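PDB 3P2H: AHL synthase from Burkholderia glumae, which probably makes N-acyl-homoserine lactone quorum-sensing signals from S-adenosyl-L-methionine and a fatty acyl group carried on acyl carrier protein, releasing S-methyl-5'-thioadenosine. Local coordinates for residues Q46-R49 against V53-L56; L56-D59 against E63-G66; S101-T106 against R149-I154; A127-A132 against L187-A192. The protein carries 3 engineered substitutions. All blocks are in the same frame, centred on the assembly; numbering follows the deposited sequence.

Contact 1 of 4, residues Q46-R49 against V53-L56; sequences QYDR and VYVL. With MTA (5'-deoxy-5'-methylthioadenosine), chain B.
The backbones carrying Asp48 and Tyr54 stay well apart, with the closest CA pair, Arg49 and Val53, still separated by 8.7 Å, so the contact across the loop is made by side chains. The protein belongs to the acetyltransferase clan through the autoinducer synthase family, and here the loop that reaches the nucleoside site meets the sheet. Tyr54 points its ring at the loop, and its hydroxyl OH donates a 2.6 Å hydrogen bond to Asp48 OD1. That oxygen is met on its anti side, only 17° out of the carboxylate plane, and it lies at the ring's edge. Ring and carboxylate are nearly coplanar, 25° apart, although the two side chains run at about a right angle. Asp48 CB also comes within 3.2 Å of Tyr54 OH, which tucks the hydroxyl against the aspartate stem. The same OD1 forms salt bridges with Arg23 and Arg69, while OD2 accepts from the backbone N of Asp45; the carboxylate is thus gripped at both oxygens. The side chain of Arg49 leaves the backbone away from the strand, and its NE pairs with Asp51. Upstream, Gln46 lays CG over one face of the Tyr47 ring, its chain bending at chi2 (-96°). Tyr47 offers a ring edge to the adenine amino group, CE2 standing 3.8 Å from N6 of methylthioadenosine, and Gln46 OE1 accepts a hydrogen bond from that N6 at 3.0 Å.

Contact 2 of 4, residues L56-D59 against E63-G66; sequences LGRD and EICG
Glu63 and Asp59 stand side by side, pointing the same way, where the hairpin of strands 53-58 and 64-72 turns. The backbone N of Glu63 donates to Asp59 OD2 at 3.0 Å, reaching the oxygen from above the carboxylate plane, and Glu63 O accepts from Asp59 N at 2.9 Å. Asp59 holds CG between its own N and carbonyl carbon (chi1 66°), which swings the carboxylate back over the turn, where OD2 also takes the N-H of Asn61. Ile64 comes next, in a non-hydrogen-bonded antiparallel pair with Arg58. Its CG1 sits over one face of the Arg58 guanidinium, towards the rim, while CD1 reaches across the hairpin to Leu56 CD1, 3.5 Å away. The arginine chain is extended, and its NH1 finds Glu18 and the carbonyl of Gly62. Cys65 N then donates a nearly straight bond to Gly57 O at 2.7 Å. Its sulfur is folded back by a chi1 of 57° and rests 3.5 Å from Asp59 N. Gly66 also faces Gly57, so one residue on the first strand is matched by two on the second, a classic beta bulge; Gly66 O accepts from Gly57 N at 2.8 Å. The short strand segments 56-58 and 64-66 are far from strictly antiparallel, their N-to-C directions 122° apart. Three of the four hydrogen bonds run between main-chain atoms and the fourth uses Asp59 OD2, whereas the carboxylates of Asp59 and Glu63, with OD1 and OE1 3.8 Å apart, probably repel each other mildly at the rim.

Contact 3 of 4, residues S101-T106 against R149-I154; sequences SRFAAT and RMFRRI. Engineered in segment 149-154: Met150 (natural residue Leu). With NOO (N-(3-oxocyclohex-1-en-1-yl)octanamide), chain C; MTA (5'-deoxy-5'-methylthioadenosine), chain B.
Phe103 and Phe151 bring strand 97-105 and helix 145-154 together through their rings, the backbones staying far apart. The aromatic interaction is an offset edge-to-face pair: Phe151 turns its edge to the face of Phe103, with ring centroids 5.8 Å apart and planes at 64°. The nearest carbons are Phe103 CE2 and Phe151 CE1, 3.9 Å apart. Phe103 reaches across because its CG stands opposite the backbone N (chi1 -175°), directing the ring at the helix. Apolar contacts with the octanamide inhibitor extend this surface. Phe103 CB lies 3.3 Å from C9, next to the amide carbonyl, Phe151 CE2 is 3.9 Å from C14 near the chain's end, and Ala104 CB meets C5 of the cyclohexenone ring at 3.7 Å. Both phenylalanines line the pocket that holds the inhibitor's octanoyl chain. The polar contacts with the two bound molecules are weak: Phe103 N donates to the inhibitor amide oxygen O8 at 3.2 Å, and both terminal nitrogens of Arg102 approach N7 of methylthioadenosine, NH1 at 3.1 Å. Salt bridges to Glu43 and Asp45 steady that guanidinium. The chain turns a corner at Arg102, whose side chain lies at the nucleoside, while Phe103 meets the inhibitor. Around the aromatic pair, helix 120-133 supplies Val120 against Phe103 and Leu124 against Phe151, and strand 97-105 runs between strands 64-72 and 138-144 in the sheet.

Contact 4 of 4, residues A127-A132 against L187-A192; sequences AVECAA and LDLDPA
A Schellman motif ends helix 181-186 at Asp188, and the leucines flanking it, Leu187 and Leu189, both pack against Val128 on helix 120-133. Asp188 has the positive phi (62°) of such a helix end, and the reversal lets residues on its two sides point at the same helix. Leu187 CD1 presses on Val128 CG2 at 3.5 Å, the side chains crossing at about a right angle. The other valine branch, CG1, takes Leu189 CD1 at 3.8 Å. Leu189 is forked between two neighbours, since its second methyl, CD2, crosses the Glu129 side chain, 3.7 Å from OE1. A water extends the contact into polar ground, donating to Glu129 OE1 at 2.5 Å and accepting from Asp190 N at 3.0 Å. That OE1 also forms a salt bridge with Arg133 on the same helix. Beyond the water, Asp190 OD1 accepts from Ala192 N at 3.2 Å, an Asx turn leading into a short 3-10 segment. Val128 also touches Leu139 of strand 138-144 and Ile179, and Leu187 touches Val156, so segment 187-192 packs on helix 120-133 at Val128 and Glu129, close to where that helix meets strand 138-144.

How the contacts relate
From the N terminus, contact 1 closes the short loop after Arg49, tying the nucleoside-binding segment to strand 53-58. Contact 2 begins on the residue where it ends, Leu56, and closes the next hairpin, to strand 64-72. That strand passes the sheet on to contact 3, where Cys65 O and Thr106 N make a probable hydrogen bond. Contacts 3 and 4 bridge longer spans and cross: 127-132 falls between the halves of contact 3, and 149-154 between those of contact 4. They touch through Ile154 and Leu187. Contact 4 also packs on contact 1, Cys130 against Val53. Methylthioadenosine is shared by contacts 1 and 3; none of the four nests inside another.

Contact 1 of 4, residues Q46-R49 against V53-L56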
loop_
_atom_site.group_PDB
_atom_site.type_symbol
_atom_site.label_atom_id
_atom_site.label_comp_id
_atom_site.label_asym_id
_atom_site.label_seq_id
_atom_site.Cartn_x
_atom_site.Cartn_y
_atom_site.Cartn_z
ATOM N N GLN A 46 10.786 -10.096 0.634
ATOM C CA GLN A 46 11.130 -10.279 2.042
ATOM C C GLN A 46 10.203 -9.549 3.009
ATOM O O GLN A 46 10.269 -9.767 4.220
ATOM C CB GLN A 46 12.567 -9.824 2.308
ATOM C CG GLN A 46 12.782 -8.315 2.217
ATOM C CD GLN A 46 13.285 -7.874 0.858
ATOM O OE1 GLN A 46 12.676 -8.170 -0.165
ATOM N NE2 GLN A 46 14.410 -7.156 0.842
ATOM N N TYR A 47 9.340 -8.687 2.483
ATOM C CA TYR A 47 8.428 -7.936 3.336
ATOM C C TYR A 47 7.074 -8.606 3.543
ATOM O O TYR A 47 6.205 -8.073 4.232
ATOM C CB TYR A 47 8.279 -6.524 2.784
ATOM C CG TYR A 47 9.623 -5.844 2.745
ATOM C CD1 TYR A 47 10.282 -5.518 3.926
ATOM C CD2 TYR A 47 10.286 -5.636 1.541
ATOM C CE1 TYR A 47 11.578 -5.012 3.911
ATOM C CE2 TYR A 47 11.579 -5.132 1.513
ATOM C CZ TYR A 47 12.221 -4.828 2.705
ATOM O OH TYR A 47 13.522 -4.391 2.699
ATOM N N ASP A 48 6.909 -9.784 2.949
ATOM C CA ASP A 48 5.681 -10.548 3.108
ATOM C C ASP A 48 5.967 -11.537 4.235
ATOM O O ASP A 48 6.567 -12.583 4.012
ATOM C CB ASP A 48 5.342 -11.269 1.805
ATOM C CG ASP A 48 4.910 -10.309 0.718
ATOM O OD1 ASP A 48 3.923 -9.583 0.941
ATOM O OD2 ASP A 48 5.555 -10.273 -0.349
ATOM N N ARG A 49 5.550 -11.180 5.447
ATOM C CA ARG A 49 5.796 -11.992 6.637
ATOM C C ARG A 49 4.500 -12.331 7.365
ATOM O O ARG A 49 3.433 -11.830 7.018
ATOM C CB ARG A 49 6.716 -11.231 7.597
ATOM C CG ARG A 49 7.904 -10.551 6.928
ATOM C CD ARG A 49 8.772 -9.790 7.938
ATOM N NE ARG A 49 8.013 -8.787 8.687
ATOM C CZ ARG A 49 8.216 -7.473 8.622
ATOM N NH1 ARG A 49 9.166 -6.978 7.835
ATOM N NH2 ARG A 49 7.468 -6.652 9.350
ATOM N N VAL A 53 0.329 -6.954 7.197
ATOM C CA VAL A 53 -1.112 -6.725 7.118
ATOM C C VAL A 53 -1.471 -6.535 5.651
ATOM O O VAL A 53 -0.753 -5.851 4.921
ATOM C CB VAL A 53 -1.531 -5.466 7.923
ATOM C CG1 VAL A 53 -3.014 -5.181 7.732
ATOM C CG2 VAL A 53 -1.224 -5.681 9.398
ATOM N N TYR A 54 -2.568 -7.150 5.216
ATOM C CA TYR A 54 -2.990 -7.046 3.819
ATOM C C TYR A 54 -4.432 -6.598 3.630
ATOM O O TYR A 54 -5.320 -6.924 4.422
ATOM C CB TYR A 54 -2.838 -8.389 3.104
ATOM C CG TYR A 54 -1.432 -8.926 3.032
ATOM C CD1 TYR A 54 -0.508 -8.405 2.128
ATOM C CD2 TYR A 54 -1.029 -9.961 3.871
ATOM C CE1 TYR A 54 0.789 -8.908 2.059
ATOM C CE2 TYR A 54 0.260 -10.472 3.814
ATOM C CZ TYR A 54 1.164 -9.945 2.910
ATOM O OH TYR A 54 2.436 -10.460 2.862
ATOM N N VAL A 55 -4.653 -5.857 2.553
ATOM C CA VAL A 55 -5.977 -5.394 2.199
ATOM C C VAL A 55 -6.247 -5.954 0.807
ATOM O O VAL A 55 -5.416 -5.811 -0.085
ATOM C CB VAL A 55 -6.055 -3.851 2.126
ATOM C CG1 VAL A 55 -7.471 -3.419 1.723
ATOM C CG2 VAL A 55 -5.663 -3.237 3.462
ATOM N N LEU A 56 -7.386 -6.614 0.630
ATOM C CA LEU A 56 -7.752 -7.155 -0.678
ATOM C C LEU A 56 -9.113 -6.595 -1.067
ATOM O O LEU A 56 -10.015 -6.514 -0.239
ATOM C CB LEU A 56 -7.852 -8.689 -0.659
ATOM C CG LEU A 56 -6.680 -9.565 -0.213
ATOM C CD1 LEU A 56 -6.904 -10.979 -0.728
ATOM C CD2 LEU A 56 -5.378 -9.026 -0.751
HETATM C CS MTA B . 8.117 0.557 -5.545
HETATM S "S5'" MTA B . 8.986 1.392 -6.906
HETATM C "C5'" MTA B . 9.088 0.049 -8.129
HETATM C "C4'" MTA B . 10.441 -0.665 -8.095
HETATM O "O4'" MTA B . 10.592 -1.263 -6.777
HETATM C "C2'" MTA B . 10.546 -3.072 -8.259
HETATM O "O2'" MTA B . 11.185 -4.187 -8.890
HETATM C "C3'" MTA B . 10.439 -1.783 -9.146
HETATM O "O3'" MTA B . 11.613 -1.665 -9.959
HETATM C "C1'" MTA B . 11.247 -2.541 -6.995
HETATM N N9 MTA B . 11.009 -3.396 -5.814
HETATM C C8 MTA B . 9.799 -3.710 -5.241
HETATM N N7 MTA B . 9.955 -4.485 -4.212
HETATM C C5 MTA B . 11.282 -4.727 -4.046
HETATM C C6 MTA B . 12.067 -5.486 -3.115
HETATM N N6 MTA B . 11.449 -6.185 -2.094
HETATM N N1 MTA B . 13.434 -5.503 -3.255
HETATM C C2 MTA B . 14.066 -4.821 -4.254
HETATM N N3 MTA B . 13.328 -4.096 -5.146
HETATM C C4 MTA B . 11.977 -4.021 -5.086
#

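Contact 2 of 4, residues L56-D59 against E63-G66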
loop_
_atom_site.group_PDB
_atom_site.type_symbol
_atom_site.label_atom_id
_atom_site.label_comp_id
_atom_site.label_asym_id
_atom_site.label_seq_id
_atom_site.Cartn_x
_atom_site.Cartn_y
_atom_site.Cartn_z
ATOM N N LEU A 56 -7.386 -6.614 0.630
ATOM C CA LEU A 56 -7.752 -7.155 -0.678
ATOM C C LEU A 56 -9.113 -6.595 -1.067
ATOM O O LEU A 56 -10.015 -6.514 -0.239
ATOM C CB LEU A 56 -7.852 -8.689 -0.659
ATOM C CG LEU A 56 -6.680 -9.565 -0.213
ATOM C CD1 LEU A 56 -6.904 -10.979 -0.728
ATOM C CD2 LEU A 56 -5.378 -9.026 -0.751
ATOM N N GLY A 57 -9.250 -6.195 -2.322
ATOM C CA GLY A 57 -10.526 -5.694 -2.793
ATOM C C GLY A 57 -11.071 -6.776 -3.699
ATOM O O GLY A 57 -10.308 -7.361 -4.459
ATOM N N ARG A 58 -12.365 -7.063 -3.614
ATOM C CA ARG A 58 -12.974 -8.101 -4.456
ATOM C C ARG A 58 -14.181 -7.550 -5.213
ATOM O O ARG A 58 -14.957 -6.777 -4.667
ATOM C CB ARG A 58 -13.395 -9.301 -3.601
ATOM C CG ARG A 58 -12.220 -10.066 -2.983
ATOM C CD ARG A 58 -12.697 -11.162 -2.046
ATOM N NE ARG A 58 -11.606 -11.921 -1.436
ATOM C CZ ARG A 58 -10.941 -12.906 -2.035
ATOM N NH1 ARG A 58 -11.242 -13.269 -3.278
ATOM N NH2 ARG A 58 -9.984 -13.544 -1.380
ATOM N N ASP A 59 -14.337 -7.960 -6.469
ATOM C CA ASP A 59 -15.442 -7.482 -7.295
ATOM C C ASP A 59 -16.729 -8.257 -7.053
ATOM O O ASP A 59 -16.788 -9.118 -6.178
ATOM C CB ASP A 59 -15.058 -7.532 -8.783
ATOM C CG ASP A 59 -14.849 -8.950 -9.303
ATOM O OD1 ASP A 59 -14.240 -9.082 -10.382
ATOM O OD2 ASP A 59 -15.290 -9.930 -8.663
ATOM N N GLU A 63 -13.758 -11.915 -7.054
ATOM C CA GLU A 63 -12.384 -11.981 -7.548
ATOM C C GLU A 63 -11.585 -10.753 -7.123
ATOM O O GLU A 63 -12.107 -9.638 -7.110
ATOM C CB GLU A 63 -12.353 -12.068 -9.070
ATOM C CG GLU A 63 -13.025 -13.283 -9.644
ATOM C CD GLU A 63 -12.791 -13.391 -11.131
ATOM O OE1 GLU A 63 -13.144 -12.438 -11.862
ATOM O OE2 GLU A 63 -12.250 -14.423 -11.570
ATOM N N ILE A 64 -10.311 -10.958 -6.804
ATOM C CA ILE A 64 -9.471 -9.851 -6.375
ATOM C C ILE A 64 -9.322 -8.795 -7.459
ATOM O O ILE A 64 -9.002 -9.101 -8.606
ATOM C CB ILE A 64 -8.076 -10.344 -5.942
ATOM C CG1 ILE A 64 -8.227 -11.326 -4.777
ATOM C CG2 ILE A 64 -7.206 -9.163 -5.534
ATOM C CD1 ILE A 64 -6.917 -11.745 -4.146
ATOM N N CYS A 65 -9.582 -7.547 -7.087
ATOM C CA CYS A 65 -9.459 -6.435 -8.013
ATOM C C CYS A 65 -8.673 -5.299 -7.363
ATOM O O CYS A 65 -8.687 -4.170 -7.840
ATOM C CB CYS A 65 -10.845 -5.944 -8.444
ATOM S SG CYS A 65 -11.927 -5.434 -7.085
ATOM N N GLY A 66 -7.979 -5.609 -6.273
ATOM C CA GLY A 66 -7.199 -4.595 -5.593
ATOM C C GLY A 66 -6.425 -5.163 -4.419
ATOM O O GLY A 66 -6.851 -6.144 -3.813
#

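Contact 3 of 4, residues S101-T106 against R149-I154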
loop_
_atom_site.group_PDB
_atom_site.type_symbol
_atom_site.label_atom_id
_atom_site.label_comp_id
_atom_site.label_asym_id
_atom_site.label_seq_id
_atom_site.Cartn_x
_atom_site.Cartn_y
_atom_site.Cartn_z
ATOM N N SER A 101 2.583 -0.275 0.894
ATOM C CA SER A 101 3.270 -0.728 -0.314
ATOM C C SER A 101 2.383 -1.675 -1.122
ATOM O O SER A 101 1.275 -1.996 -0.704
ATOM C CB SER A 101 4.587 -1.427 0.041
ATOM O OG SER A 101 4.367 -2.522 0.907
ATOM N N ARG A 102 2.881 -2.119 -2.273
ATOM C CA ARG A 102 2.138 -3.017 -3.147
ATOM C C ARG A 102 0.668 -2.606 -3.179
ATOM O O ARG A 102 -0.227 -3.401 -2.892
ATOM C CB ARG A 102 2.277 -4.468 -2.666
ATOM C CG ARG A 102 3.688 -5.050 -2.795
ATOM C CD ARG A 102 4.169 -5.073 -4.248
ATOM N NE ARG A 102 5.341 -5.929 -4.437
ATOM C CZ ARG A 102 6.574 -5.641 -4.020
ATOM N NH1 ARG A 102 7.564 -6.496 -4.241
ATOM N NH2 ARG A 102 6.824 -4.496 -3.392
ATOM N N PHE A 103 0.436 -1.347 -3.526
ATOM C CA PHE A 103 -0.906 -0.792 -3.591
ATOM C C PHE A 103 -1.366 -0.744 -5.043
ATOM O O PHE A 103 -0.711 -0.140 -5.886
ATOM C CB PHE A 103 -0.916 0.621 -3.001
ATOM C CG PHE A 103 -2.280 1.240 -2.920
ATOM C CD1 PHE A 103 -3.147 0.911 -1.890
ATOM C CD2 PHE A 103 -2.695 2.167 -3.877
ATOM C CE1 PHE A 103 -4.407 1.495 -1.806
ATOM C CE2 PHE A 103 -3.958 2.758 -3.801
ATOM C CZ PHE A 103 -4.814 2.420 -2.763
ATOM N N ALA A 104 -2.498 -1.378 -5.325
ATOM C CA ALA A 104 -3.032 -1.406 -6.680
ATOM C C ALA A 104 -4.540 -1.634 -6.684
ATOM O O ALA A 104 -5.095 -2.241 -5.762
ATOM C CB ALA A 104 -2.344 -2.505 -7.477
ATOM N N ALA A 105 -5.193 -1.149 -7.735
ATOM C CA ALA A 105 -6.631 -1.304 -7.897
ATOM C C ALA A 105 -6.940 -1.558 -9.373
ATOM O O ALA A 105 -6.424 -0.865 -10.250
ATOM C CB ALA A 105 -7.347 -0.058 -7.419
ATOM N N THR A 106 -7.767 -2.564 -9.634
ATOM C CA THR A 106 -8.169 -2.929 -10.991
ATOM C C THR A 106 -9.610 -2.473 -11.239
ATOM O O THR A 106 -9.851 -1.336 -11.643
ATOM C CB THR A 106 -8.118 -4.457 -11.206
ATOM O OG1 THR A 106 -6.779 -4.926 -11.022
ATOM C CG2 THR A 106 -8.586 -4.808 -12.616
ATOM N N ARG A 149 -1.252 11.647 -7.746
ATOM C CA ARG A 149 -2.237 12.571 -8.270
ATOM C C ARG A 149 -3.655 12.120 -7.941
ATOM O O ARG A 149 -4.525 12.951 -7.698
ATOM C CB ARG A 149 -2.056 12.741 -9.782
ATOM C CG ARG A 149 -0.769 13.471 -10.144
ATOM C CD ARG A 149 -0.780 13.957 -11.586
ATOM N NE ARG A 149 -0.611 12.876 -12.554
ATOM C CZ ARG A 149 0.546 12.272 -12.808
ATOM N NH1 ARG A 149 1.649 12.636 -12.164
ATOM N NH2 ARG A 149 0.603 11.315 -13.721
ATOM N N MET A 150 -3.895 10.810 -7.924
ATOM C CA MET A 150 -5.228 10.318 -7.587
ATOM C C MET A 150 -5.513 10.557 -6.110
ATOM O O MET A 150 -6.650 10.856 -5.734
ATOM C CB MET A 150 -5.363 8.831 -7.921
ATOM C CG MET A 150 -5.497 8.565 -9.416
ATOM S SD MET A 150 -5.755 6.817 -9.778
ATOM C CE MET A 150 -4.029 6.244 -9.909
ATOM N N PHE A 151 -4.484 10.421 -5.274
ATOM C CA PHE A 151 -4.635 10.659 -3.844
ATOM C C PHE A 151 -5.048 12.115 -3.658
ATOM O O PHE A 151 -5.937 12.422 -2.870
ATOM C CB PHE A 151 -3.321 10.410 -3.094
ATOM C CG PHE A 151 -2.949 8.951 -2.950
ATOM C CD1 PHE A 151 -3.875 7.942 -3.211
ATOM C CD2 PHE A 151 -1.672 8.590 -2.521
ATOM C CE1 PHE A 151 -3.529 6.591 -3.045
ATOM C CE2 PHE A 151 -1.321 7.250 -2.353
ATOM C CZ PHE A 151 -2.251 6.250 -2.614
ATOM N N ARG A 152 -4.393 13.010 -4.388
ATOM C CA ARG A 152 -4.709 14.432 -4.305
ATOM C C ARG A 152 -6.156 14.663 -4.718
ATOM O O ARG A 152 -6.894 15.375 -4.043
ATOM C CB ARG A 152 -3.775 15.244 -5.206
ATOM C CG ARG A 152 -2.331 15.259 -4.726
ATOM C CD ARG A 152 -1.415 16.019 -5.688
ATOM N NE ARG A 152 -0.053 16.110 -5.174
ATOM C CZ ARG A 152 0.987 16.565 -5.868
ATOM N NH1 ARG A 152 0.834 16.978 -7.121
ATOM N NH2 ARG A 152 2.187 16.601 -5.308
ATOM N N ARG A 153 -6.566 14.046 -5.820
ATOM C CA ARG A 153 -7.930 14.199 -6.306
ATOM C C ARG A 153 -8.947 13.641 -5.307
ATOM O O ARG A 153 -10.020 14.214 -5.116
ATOM C CB ARG A 153 -8.097 13.493 -7.652
ATOM C CG ARG A 153 -9.418 13.812 -8.333
ATOM C CD ARG A 153 -9.437 15.273 -8.753
ATOM N NE ARG A 153 -10.727 15.704 -9.280
ATOM C CZ ARG A 153 -11.021 16.969 -9.567
ATOM N NH1 ARG A 153 -10.109 17.918 -9.379
ATOM N NH2 ARG A 153 -12.231 17.293 -10.018
ATOM N N ILE A 154 -8.609 12.521 -4.675
ATOM C CA ILE A 154 -9.499 11.908 -3.694
ATOM C C ILE A 154 -9.674 12.831 -2.490
ATOM O O ILE A 154 -10.691 12.777 -1.801
ATOM C CB ILE A 154 -8.964 10.526 -3.225
ATOM C CG1 ILE A 154 -9.050 9.523 -4.379
ATOM C CG2 ILE A 154 -9.769 10.023 -2.034
ATOM C CD1 ILE A 154 -8.544 8.136 -4.031
HETATM C C1 NOO C . -0.007 1.873 -9.374
HETATM O O1 NOO C . -0.338 2.800 -10.106
HETATM C C2 NOO C . 0.580 2.099 -7.986
HETATM C C3 NOO C . 1.494 1.208 -7.408
HETATM C C4 NOO C . 1.727 -0.136 -8.130
HETATM C C5 NOO C . 0.486 -0.671 -8.948
HETATM C C6 NOO C . -0.155 0.404 -9.879
HETATM N N7 NOO C . 2.252 1.449 -6.185
HETATM C C8 NOO C . 2.568 0.683 -5.033
HETATM O O8 NOO C . 3.062 -0.441 -5.056
HETATM C C9 NOO C . 2.295 1.266 -3.629
HETATM C C10 NOO C . 1.956 2.770 -3.462
HETATM C C11 NOO C . 2.422 3.256 -2.062
HETATM C C12 NOO C . 1.435 4.245 -1.417
HETATM C C13 NOO C . 1.994 4.800 -0.089
HETATM C C14 NOO C . 1.512 6.240 0.172
HETATM C C15 NOO C . 1.867 6.707 1.587
HETATM C CS MTA B . 8.117 0.557 -5.545
HETATM S "S5'" MTA B . 8.986 1.392 -6.906
HETATM C "C5'" MTA B . 9.088 0.049 -8.129
HETATM C "C4'" MTA B . 10.441 -0.665 -8.095
HETATM O "O4'" MTA B . 10.592 -1.263 -6.777
HETATM C "C2'" MTA B . 10.546 -3.072 -8.259
HETATM O "O2'" MTA B . 11.185 -4.187 -8.890
HETATM C "C3'" MTA B . 10.439 -1.783 -9.146
HETATM O "O3'" MTA B . 11.613 -1.665 -9.959
HETATM C "C1'" MTA B . 11.247 -2.541 -6.995
HETATM N N9 MTA B . 11.009 -3.396 -5.814
HETATM C C8 MTA B . 9.799 -3.710 -5.241
HETATM N N7 MTA B . 9.955 -4.485 -4.212
HETATM C C5 MTA B . 11.282 -4.727 -4.046
HETATM C C6 MTA B . 12.067 -5.486 -3.115
HETATM N N6 MTA B . 11.449 -6.185 -2.094
HETATM N N1 MTA B . 13.434 -5.503 -3.255
HETATM C C2 MTA B . 14.066 -4.821 -4.254
HETATM N N3 MTA B . 13.328 -4.096 -5.146
HETATM C C4 MTA B . 11.977 -4.021 -5.086
#

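Contact 4 of 4, residues A127-A132 against L187-A192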
loop_
_atom_site.group_PDB
_atom_site.type_symbol
_atom_site.label_atom_id
_atom_site.label_comp_id
_atom_site.label_asym_id
_atom_site.label_seq_id
_atom_site.Cartn_x
_atom_site.Cartn_y
_atom_site.Cartn_z
ATOM N N ALA A 127 -7.130 0.648 4.037
ATOM C CA ALA A 127 -5.763 0.708 4.538
ATOM C C ALA A 127 -5.643 1.737 5.658
ATOM O O ALA A 127 -5.143 1.435 6.742
ATOM C CB ALA A 127 -4.811 1.061 3.401
ATOM N N VAL A 128 -6.102 2.955 5.395
ATOM C CA VAL A 128 -6.032 4.011 6.401
ATOM C C VAL A 128 -6.736 3.610 7.694
ATOM O O VAL A 128 -6.163 3.709 8.776
ATOM C CB VAL A 128 -6.652 5.323 5.869
ATOM C CG1 VAL A 128 -6.773 6.349 6.998
ATOM C CG2 VAL A 128 -5.777 5.878 4.741
ATOM N N GLU A 129 -7.973 3.149 7.568
ATOM C CA GLU A 129 -8.775 2.725 8.707
ATOM C C GLU A 129 -8.009 1.709 9.549
ATOM O O GLU A 129 -7.876 1.864 10.767
ATOM C CB GLU A 129 -10.074 2.106 8.201
ATOM C CG GLU A 129 -11.145 1.928 9.248
ATOM C CD GLU A 129 -12.455 1.500 8.628
ATOM O OE1 GLU A 129 -13.505 2.052 9.028
ATOM O OE2 GLU A 129 -12.439 0.612 7.740
ATOM N N CYS A 130 -7.500 0.674 8.891
ATOM C CA CYS A 130 -6.743 -0.364 9.579
ATOM C C CYS A 130 -5.520 0.202 10.303
ATOM O O CYS A 130 -5.341 -0.013 11.501
ATOM C CB CYS A 130 -6.294 -1.433 8.584
ATOM S SG CYS A 130 -5.153 -2.640 9.300
ATOM N N ALA A 131 -4.687 0.936 9.572
ATOM C CA ALA A 131 -3.477 1.520 10.143
ATOM C C ALA A 131 -3.787 2.413 11.334
ATOM O O ALA A 131 -3.079 2.384 12.343
ATOM C CB ALA A 131 -2.728 2.315 9.076
ATOM N N ALA A 132 -4.842 3.211 11.212
ATOM C CA ALA A 132 -5.233 4.117 12.282
ATOM C C ALA A 132 -5.605 3.329 13.535
ATOM O O ALA A 132 -5.160 3.657 14.636
ATOM C CB ALA A 132 -6.403 4.983 11.831
ATOM N N LEU A 187 -12.098 10.108 3.095
ATOM C CA LEU A 187 -12.292 8.669 2.938
ATOM C C LEU A 187 -13.563 8.157 3.612
ATOM O O LEU A 187 -13.814 6.957 3.622
ATOM C CB LEU A 187 -11.078 7.919 3.497
ATOM C CG LEU A 187 -9.749 8.248 2.806
ATOM C CD1 LEU A 187 -8.582 7.662 3.585
ATOM C CD2 LEU A 187 -9.784 7.719 1.385
ATOM N N ASP A 188 -14.351 9.069 4.178
ATOM C CA ASP A 188 -15.596 8.708 4.854
ATOM C C ASP A 188 -15.378 7.798 6.051
ATOM O O ASP A 188 -16.162 6.884 6.299
ATOM C CB ASP A 188 -16.554 8.036 3.870
ATOM C CG ASP A 188 -17.262 9.035 2.987
ATOM O OD1 ASP A 188 -17.808 8.632 1.940
ATOM O OD2 ASP A 188 -17.277 10.231 3.349
ATOM N N LEU A 189 -14.313 8.057 6.795
ATOM C CA LEU A 189 -13.994 7.263 7.968
ATOM C C LEU A 189 -14.360 7.998 9.257
ATOM O O LEU A 189 -14.551 9.220 9.266
ATOM C CB LEU A 189 -12.507 6.921 7.971
ATOM C CG LEU A 189 -12.027 6.169 6.727
ATOM C CD1 LEU A 189 -10.510 6.033 6.759
ATOM C CD2 LEU A 189 -12.705 4.809 6.660
ATOM N N ASP A 190 -14.461 7.236 10.338
ATOM C CA ASP A 190 -14.792 7.778 11.643
ATOM C C ASP A 190 -13.815 8.881 12.042
ATOM O O ASP A 190 -12.620 8.631 12.210
ATOM C CB ASP A 190 -14.766 6.650 12.671
ATOM C CG ASP A 190 -15.051 7.130 14.067
ATOM O OD1 ASP A 190 -15.712 8.181 14.206
ATOM O OD2 ASP A 190 -14.628 6.443 15.021
ATOM N N PRO A 191 -14.311 10.121 12.207
ATOM C CA PRO A 191 -13.424 11.221 12.587
ATOM C C PRO A 191 -12.686 10.976 13.899
ATOM O O PRO A 191 -11.582 11.478 14.104
ATOM C CB PRO A 191 -14.366 12.424 12.644
ATOM C CG PRO A 191 -15.678 11.816 12.984
ATOM C CD PRO A 191 -15.708 10.581 12.123
ATOM N N ALA A 192 -13.296 10.193 14.780
ATOM C CA ALA A 192 -12.695 9.872 16.069
ATOM C C ALA A 192 -11.366 9.143 15.887
ATOM O O ALA A 192 -10.527 9.130 16.784
ATOM C CB ALA A 192 -13.651 9.018 16.891
HETATM O O HOH W 1 -14.148 4.239 10.031
#